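Local coordinates for protein Ufm1-specific protease (Caenorhabditis elegans, PDB 5EJJ) that cleaves the peptide bond at the C-terminal glycine of the ubiquitin-like modifier UFM-1 as a thiol protease, and is needed to bring certain odorant receptors to olfactory cilia, at residues 377-382 with 401-406; 489-494 with 554-559. All blocks are in the same frame, centred on the assembly; numbering follows the deposited sequence.

Contact 1. Residues 377-382 with 401-406; sequences GPYNYH and FQTIWS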
loop_
_atom_site.group_PDB
_atom_site.type_symbol
_atom_site.label_atom_id
_atom_site.label_comp_id
_atom_site.label_asym_id
_atom_site.label_seq_id
_atom_site.Cartn_x
_atom_site.Cartn_y
_atom_site.Cartn_z
ATOM N N GLY A 377 1.831 -0.164 10.173
ATOM C CA GLY A 377 1.049 -0.111 8.942
ATOM C C GLY A 377 0.004 0.996 8.915
ATOM O O GLY A 377 0.141 1.994 9.620
ATOM N N PRO A 378 -1.045 0.840 8.087
ATOM C CA PRO A 378 -2.211 1.748 8.071
ATOM C C PRO A 378 -3.370 1.323 9.014
ATOM O O PRO A 378 -3.439 0.161 9.412
ATOM C CB PRO A 378 -2.681 1.658 6.614
ATOM C CG PRO A 378 -2.422 0.247 6.275
ATOM C CD PRO A 378 -1.086 -0.099 6.954
ATOM N N TYR A 379 -4.270 2.257 9.321
ATOM C CA TYR A 379 -5.415 2.036 10.210
ATOM C C TYR A 379 -6.468 3.085 9.842
ATOM O O TYR A 379 -6.169 4.011 9.090
ATOM C CB TYR A 379 -4.994 2.246 11.674
ATOM C CG TYR A 379 -4.424 3.627 11.879
ATOM C CD1 TYR A 379 -5.241 4.694 12.214
ATOM C CD2 TYR A 379 -3.078 3.875 11.664
ATOM C CE1 TYR A 379 -4.734 5.959 12.353
ATOM C CE2 TYR A 379 -2.552 5.143 11.804
ATOM C CZ TYR A 379 -3.384 6.188 12.147
ATOM O OH TYR A 379 -2.863 7.460 12.282
ATOM N N ASN A 380 -7.681 2.972 10.386
ATOM C CA ASN A 380 -8.676 4.053 10.268
ATOM C C ASN A 380 -8.916 4.784 11.587
ATOM O O ASN A 380 -8.561 4.294 12.656
ATOM C CB ASN A 380 -10.021 3.554 9.731
ATOM C CG ASN A 380 -9.991 3.257 8.246
ATOM O OD1 ASN A 380 -9.454 4.041 7.452
ATOM N ND2 ASN A 380 -10.565 2.111 7.858
ATOM N N TYR A 381 -9.539 5.954 11.501
ATOM C CA TYR A 381 -9.838 6.766 12.673
ATOM C C TYR A 381 -11.310 6.634 13.034
ATOM O O TYR A 381 -12.162 7.216 12.370
ATOM C CB TYR A 381 -9.521 8.228 12.373
ATOM C CG TYR A 381 -9.719 9.180 13.532
ATOM C CD1 TYR A 381 -9.805 8.715 14.839
ATOM C CD2 TYR A 381 -9.823 10.549 13.314
ATOM C CE1 TYR A 381 -9.994 9.581 15.893
ATOM C CE2 TYR A 381 -10.005 11.422 14.359
ATOM C CZ TYR A 381 -10.092 10.936 15.648
ATOM O OH TYR A 381 -10.276 11.809 16.698
ATOM N N HIS A 382 -11.606 5.870 14.084
ATOM C CA HIS A 382 -12.964 5.796 14.614
ATOM C C HIS A 382 -13.102 6.689 15.845
ATOM O O HIS A 382 -12.129 6.932 16.563
ATOM C CB HIS A 382 -13.332 4.364 14.984
ATOM C CG HIS A 382 -13.124 3.381 13.878
ATOM N ND1 HIS A 382 -14.164 2.681 13.300
ATOM C CD2 HIS A 382 -11.997 2.967 13.251
ATOM C CE1 HIS A 382 -13.686 1.876 12.369
ATOM N NE2 HIS A 382 -12.374 2.034 12.315
ATOM N N PHE A 401 -10.983 0.491 20.293
ATOM C CA PHE A 401 -11.030 -0.915 19.950
ATOM C C PHE A 401 -11.213 -1.036 18.449
ATOM O O PHE A 401 -10.575 -1.861 17.795
ATOM C CB PHE A 401 -12.185 -1.602 20.662
ATOM C CG PHE A 401 -12.436 -2.976 20.177
ATOM C CD1 PHE A 401 -11.658 -4.033 20.629
ATOM C CD2 PHE A 401 -13.428 -3.219 19.259
ATOM C CE1 PHE A 401 -11.874 -5.319 20.189
ATOM C CE2 PHE A 401 -13.650 -4.503 18.803
ATOM C CZ PHE A 401 -12.866 -5.560 19.271
ATOM N N GLN A 402 -12.096 -0.199 17.919
ATOM C CA GLN A 402 -12.396 -0.181 16.495
ATOM C C GLN A 402 -11.176 0.225 15.657
ATOM O O GLN A 402 -10.854 -0.421 14.645
ATOM C CB GLN A 402 -13.607 0.718 16.220
ATOM C CG GLN A 402 -14.938 0.076 16.611
ATOM C CD GLN A 402 -16.120 0.966 16.301
ATOM O OE1 GLN A 402 -15.996 2.191 16.299
ATOM N NE2 GLN A 402 -17.279 0.357 16.026
ATOM N N THR A 403 -10.496 1.284 16.084
ATOM C CA THR A 403 -9.229 1.641 15.475
ATOM C C THR A 403 -8.282 0.443 15.465
ATOM O O THR A 403 -7.839 0.024 14.414
ATOM C CB THR A 403 -8.572 2.825 16.175
ATOM O OG1 THR A 403 -9.372 3.999 15.980
ATOM C CG2 THR A 403 -7.182 3.055 15.607
ATOM N N ILE A 404 -8.005 -0.147 16.615
ATOM C CA ILE A 404 -7.142 -1.324 16.638
ATOM C C ILE A 404 -7.642 -2.393 15.674
ATOM O O ILE A 404 -6.855 -3.126 15.076
ATOM C CB ILE A 404 -7.011 -1.911 18.065
ATOM C CG1 ILE A 404 -6.360 -0.889 18.991
ATOM C CG2 ILE A 404 -6.179 -3.190 18.082
ATOM C CD1 ILE A 404 -6.321 -1.336 20.404
ATOM N N TRP A 405 -8.953 -2.473 15.497
ATOM C CA TRP A 405 -9.502 -3.508 14.631
ATOM C C TRP A 405 -9.172 -3.170 13.196
ATOM O O TRP A 405 -8.637 -4.003 12.458
ATOM C CB TRP A 405 -11.017 -3.659 14.799
ATOM C CG TRP A 405 -11.571 -4.871 14.087
ATOM C CD1 TRP A 405 -11.752 -5.013 12.748
ATOM C CD2 TRP A 405 -12.006 -6.102 14.682
ATOM N NE1 TRP A 405 -12.271 -6.252 12.467
ATOM C CE2 TRP A 405 -12.436 -6.941 13.639
ATOM C CE3 TRP A 405 -12.083 -6.572 15.996
ATOM C CZ2 TRP A 405 -12.933 -8.223 13.862
ATOM C CZ3 TRP A 405 -12.583 -7.848 16.217
ATOM C CH2 TRP A 405 -13.005 -8.655 15.154
ATOM N N SER A 406 -9.482 -1.937 12.812
ATOM C CA SER A 406 -9.264 -1.496 11.447
ATOM C C SER A 406 -7.814 -1.732 11.026
ATOM O O SER A 406 -7.544 -2.079 9.875
ATOM C CB SER A 406 -9.648 -0.031 11.290
ATOM O OG SER A 406 -8.612 0.821 11.736
#

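Contact 2. Residues 489-494 with 554-559; sequences TPVMIG and MVLPQP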
loop_
_atom_site.group_PDB
_atom_site.type_symbol
_atom_site.label_atom_id
_atom_site.label_comp_id
_atom_site.label_asym_id
_atom_site.label_seq_id
_atom_site.Cartn_x
_atom_site.Cartn_y
_atom_site.Cartn_z
ATOM N N THR A 489 1.529 -2.141 16.190
ATOM C CA THR A 489 0.080 -1.912 16.243
ATOM C C THR A 489 -0.297 -0.693 17.074
ATOM O O THR A 489 0.461 -0.286 17.960
ATOM C CB THR A 489 -0.603 -3.101 16.866
ATOM O OG1 THR A 489 0.105 -3.457 18.067
ATOM C CG2 THR A 489 -0.569 -4.266 15.903
ATOM N N PRO A 490 -1.469 -0.102 16.802
ATOM C CA PRO A 490 -1.822 1.048 17.636
ATOM C C PRO A 490 -2.045 0.555 19.062
ATOM O O PRO A 490 -2.429 -0.603 19.279
ATOM C CB PRO A 490 -3.136 1.558 17.026
ATOM C CG PRO A 490 -3.301 0.818 15.726
ATOM C CD PRO A 490 -2.556 -0.473 15.885
ATOM N N VAL A 491 -1.770 1.420 20.030
ATOM C CA VAL A 491 -1.829 1.043 21.434
ATOM C C VAL A 491 -3.011 1.720 22.102
ATOM O O VAL A 491 -3.193 2.939 21.978
ATOM C CB VAL A 491 -0.519 1.425 22.153
ATOM C CG1 VAL A 491 -0.693 1.418 23.653
ATOM C CG2 VAL A 491 0.589 0.475 21.734
ATOM N N MET A 492 -3.832 0.924 22.783
ATOM C CA MET A 492 -4.880 1.506 23.597
ATOM C C MET A 492 -4.362 1.755 25.005
ATOM O O MET A 492 -3.914 0.831 25.708
ATOM C CB MET A 492 -6.136 0.647 23.629
ATOM C CG MET A 492 -7.207 1.184 24.592
ATOM S SD MET A 492 -7.183 0.521 26.297
ATOM C CE MET A 492 -8.589 1.406 26.962
ATOM N N ILE A 493 -4.408 3.030 25.385
ATOM C CA ILE A 493 -3.990 3.478 26.704
ATOM C C ILE A 493 -5.246 3.643 27.558
ATOM O O ILE A 493 -6.162 4.414 27.222
ATOM C CB ILE A 493 -3.124 4.784 26.622
ATOM C CG1 ILE A 493 -2.703 5.279 28.003
ATOM C CG2 ILE A 493 -3.852 5.889 25.894
ATOM C CD1 ILE A 493 -1.632 4.484 28.626
ATOM N N GLY A 494 -5.299 2.860 28.636
ATOM C CA GLY A 494 -6.408 2.881 29.573
ATOM C C GLY A 494 -6.204 3.971 30.599
ATOM O O GLY A 494 -5.609 3.746 31.660
ATOM N N MET A 554 -2.345 -0.354 29.676
ATOM C CA MET A 554 -1.992 -0.295 28.254
ATOM C C MET A 554 -2.124 -1.672 27.592
ATOM O O MET A 554 -1.533 -2.669 28.054
ATOM C CB MET A 554 -0.559 0.225 28.090
ATOM C CG MET A 554 -0.443 1.554 27.363
ATOM S SD MET A 554 1.132 2.424 27.651
ATOM C CE MET A 554 1.161 2.498 29.440
ATOM N N VAL A 555 -2.906 -1.734 26.516
ATOM C CA VAL A 555 -3.031 -2.980 25.757
ATOM C C VAL A 555 -2.300 -2.864 24.417
ATOM O O VAL A 555 -2.434 -1.864 23.699
ATOM C CB VAL A 555 -4.508 -3.463 25.615
ATOM C CG1 VAL A 555 -5.438 -2.312 25.323
ATOM C CG2 VAL A 555 -4.630 -4.532 24.543
ATOM N N LEU A 556 -1.508 -3.898 24.132
ATOM C CA LEU A 556 -0.506 -3.919 23.077
ATOM C C LEU A 556 -0.739 -5.107 22.159
ATOM O O LEU A 556 -0.160 -6.182 22.380
ATOM C CB LEU A 556 0.878 -4.069 23.701
ATOM C CG LEU A 556 1.666 -2.795 23.984
ATOM C CD1 LEU A 556 0.868 -1.823 24.799
ATOM C CD2 LEU A 556 2.963 -3.127 24.683
ATOM N N PRO A 557 -1.576 -4.924 21.120
ATOM C CA PRO A 557 -1.997 -6.038 20.262
ATOM C C PRO A 557 -0.843 -6.721 19.541
ATOM O O PRO A 557 0.058 -6.052 19.025
ATOM C CB PRO A 557 -2.950 -5.365 19.278
ATOM C CG PRO A 557 -3.470 -4.155 20.027
ATOM C CD PRO A 557 -2.276 -3.674 20.776
ATOM N N GLN A 558 -0.852 -8.047 19.536
ATOM C CA GLN A 558 0.204 -8.802 18.866
ATOM C C GLN A 558 -0.352 -9.429 17.596
ATOM O O GLN A 558 -1.364 -10.133 17.626
ATOM C CB GLN A 558 0.769 -9.911 19.767
ATOM C CG GLN A 558 1.073 -9.508 21.207
ATOM C CD GLN A 558 2.328 -8.662 21.339
ATOM O OE1 GLN A 558 3.449 -9.173 21.266
ATOM N NE2 GLN A 558 2.143 -7.364 21.545
ATOM N N PRO A 559 0.310 -9.184 16.464
ATOM C CA PRO A 559 -0.137 -9.774 15.202
ATOM C C PRO A 559 0.387 -11.198 15.095
ATOM O O PRO A 559 1.482 -11.483 15.610
ATOM C CB PRO A 559 0.538 -8.890 14.144
ATOM C CG PRO A 559 1.201 -7.758 14.911
ATOM C CD PRO A 559 1.470 -8.303 16.270
#

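Contact 1. Residues 377-382 with 401-406
His-382 lays its imidazole across the flank of helix 396-409, with the CB of Gln-402 over one ring face, 3.7 Å from the ring centroid. This is a CH-pi contact set 22° off the ring normal and displaced toward the rim. The two side chains cross at about a right angle, the glutamine amide turned 52° from the ring plane. One helical turn on, the CB of Ser-406 meets the same ring at its edge, near its plane, 3.6 Å from NE2. In His-382 CG stands anti to the carbonyl carbon (chi1 -53°), which leaves the ring against Gln-402 and Ser-406. Were this residue cut back to alanine, the ring over Gln-402 CB and beside Ser-406 CB would go, which is likely to leave a gap between loop and helix.

Ser-406 carries the polar part. Its OG accepts a nearly straight bond from Asn-380 N at 2.7 Å and gives its own proton to Thr-403 O at 2.9 Å, on a lone pair. One hydroxyl thus ties the loop backbone to a helix carbonyl. Thr-403 OG1 makes a weak approach to Asn-380 O at 3.4 Å, with Arg-399 O also within weak reach of the hydroxyl. Arg-399, one turn back in the same helix, binds Gln-402 OE1 through NH1, Gln-402 NE2 bonds Pro-419 O in the loop beyond the helix, and Tyr-381 OH bonds Asp-520 O.

The arrangement belongs to the papain-like cysteine protease core of the C78 family: a loop laid along the helix that begins at the probable nucleophile, Cys-396, and running close to Asp-520, the likely acid of the catalytic site.

Contact 2. Residues 489-494 with 554-559
Met-492 and Val-555 form an antiparallel hydrogen-bonded pair, the bond from Val-555 N to Met-492 O being 2.9 Å and fairly straight, that from Met-492 N to Val-555 O longer at 3.3 Å. On their face of the sheet Val-555 sets its CG1 methyl against both the CB and the SD of Met-492, the sulfur at 3.5 Å. In the methionine CG lies anti to the backbone N, and the bend at chi2 (-93°) keeps SD against the valine methyl while the end of the chain leads away. Ile-404 of helix 396-409 packs on this face.

The other face is built by Ile-493 and Met-554, a non-hydrogen-bonded pair whose side chains lie alongside each other, pointing the same way. Ile-493 brings CD1 to Met-554, where it meets CG at 3.4 Å and also lies against SD and CE. The methionine's bend at chi3 (-55°) is what brings CE round to that methyl. Two residues back from Ile-493, on the same face, Val-491 touches Met-554 CG with its CG1 at 3.7 Å, while both its methyls touch Leu-556 CD1, the valine and leucine side chains lying side by side and pointing the same way. Leu-480 and His-483 of helix 477-484 border this group.

Past the paired residues, Thr-489 OG1 donates to Pro-557 O at 2.8 Å, from 19° off the carbonyl plane. Thr-489 CG2 touches Pro-559 CG, 4.0 Å away, and Pro-557 CD rests on Pro-490 O.

The two strands are neighbours in the antiparallel sheet of the C78 papain-like fold, packed between helix 477-484 on one face and helix 396-409, which bears the probable nucleophile Cys-396, on the other.

Going along the chain, contact 1 comes first: the polypeptide leaves strand 371-374, passes through 377-382, and returns as helix 396-409, closing a short loop of 18 residues that includes Cys-396. Contact 2 opens only afterwards, at 489-494, and closes after 59 residues that include strands 499-507 and 514-519 and the likely catalytic Asp-520 and His-522. The two are therefore in series, neither nested nor crossed. They meet through Ile-404: while Thr-403 and Ser-406 serve contact 1, Ile-404 packs its CG2 on Pro-557 CG at 3.5 Å and its CD1 on Met-492 CB. The helix thus joins the loop to the sheet.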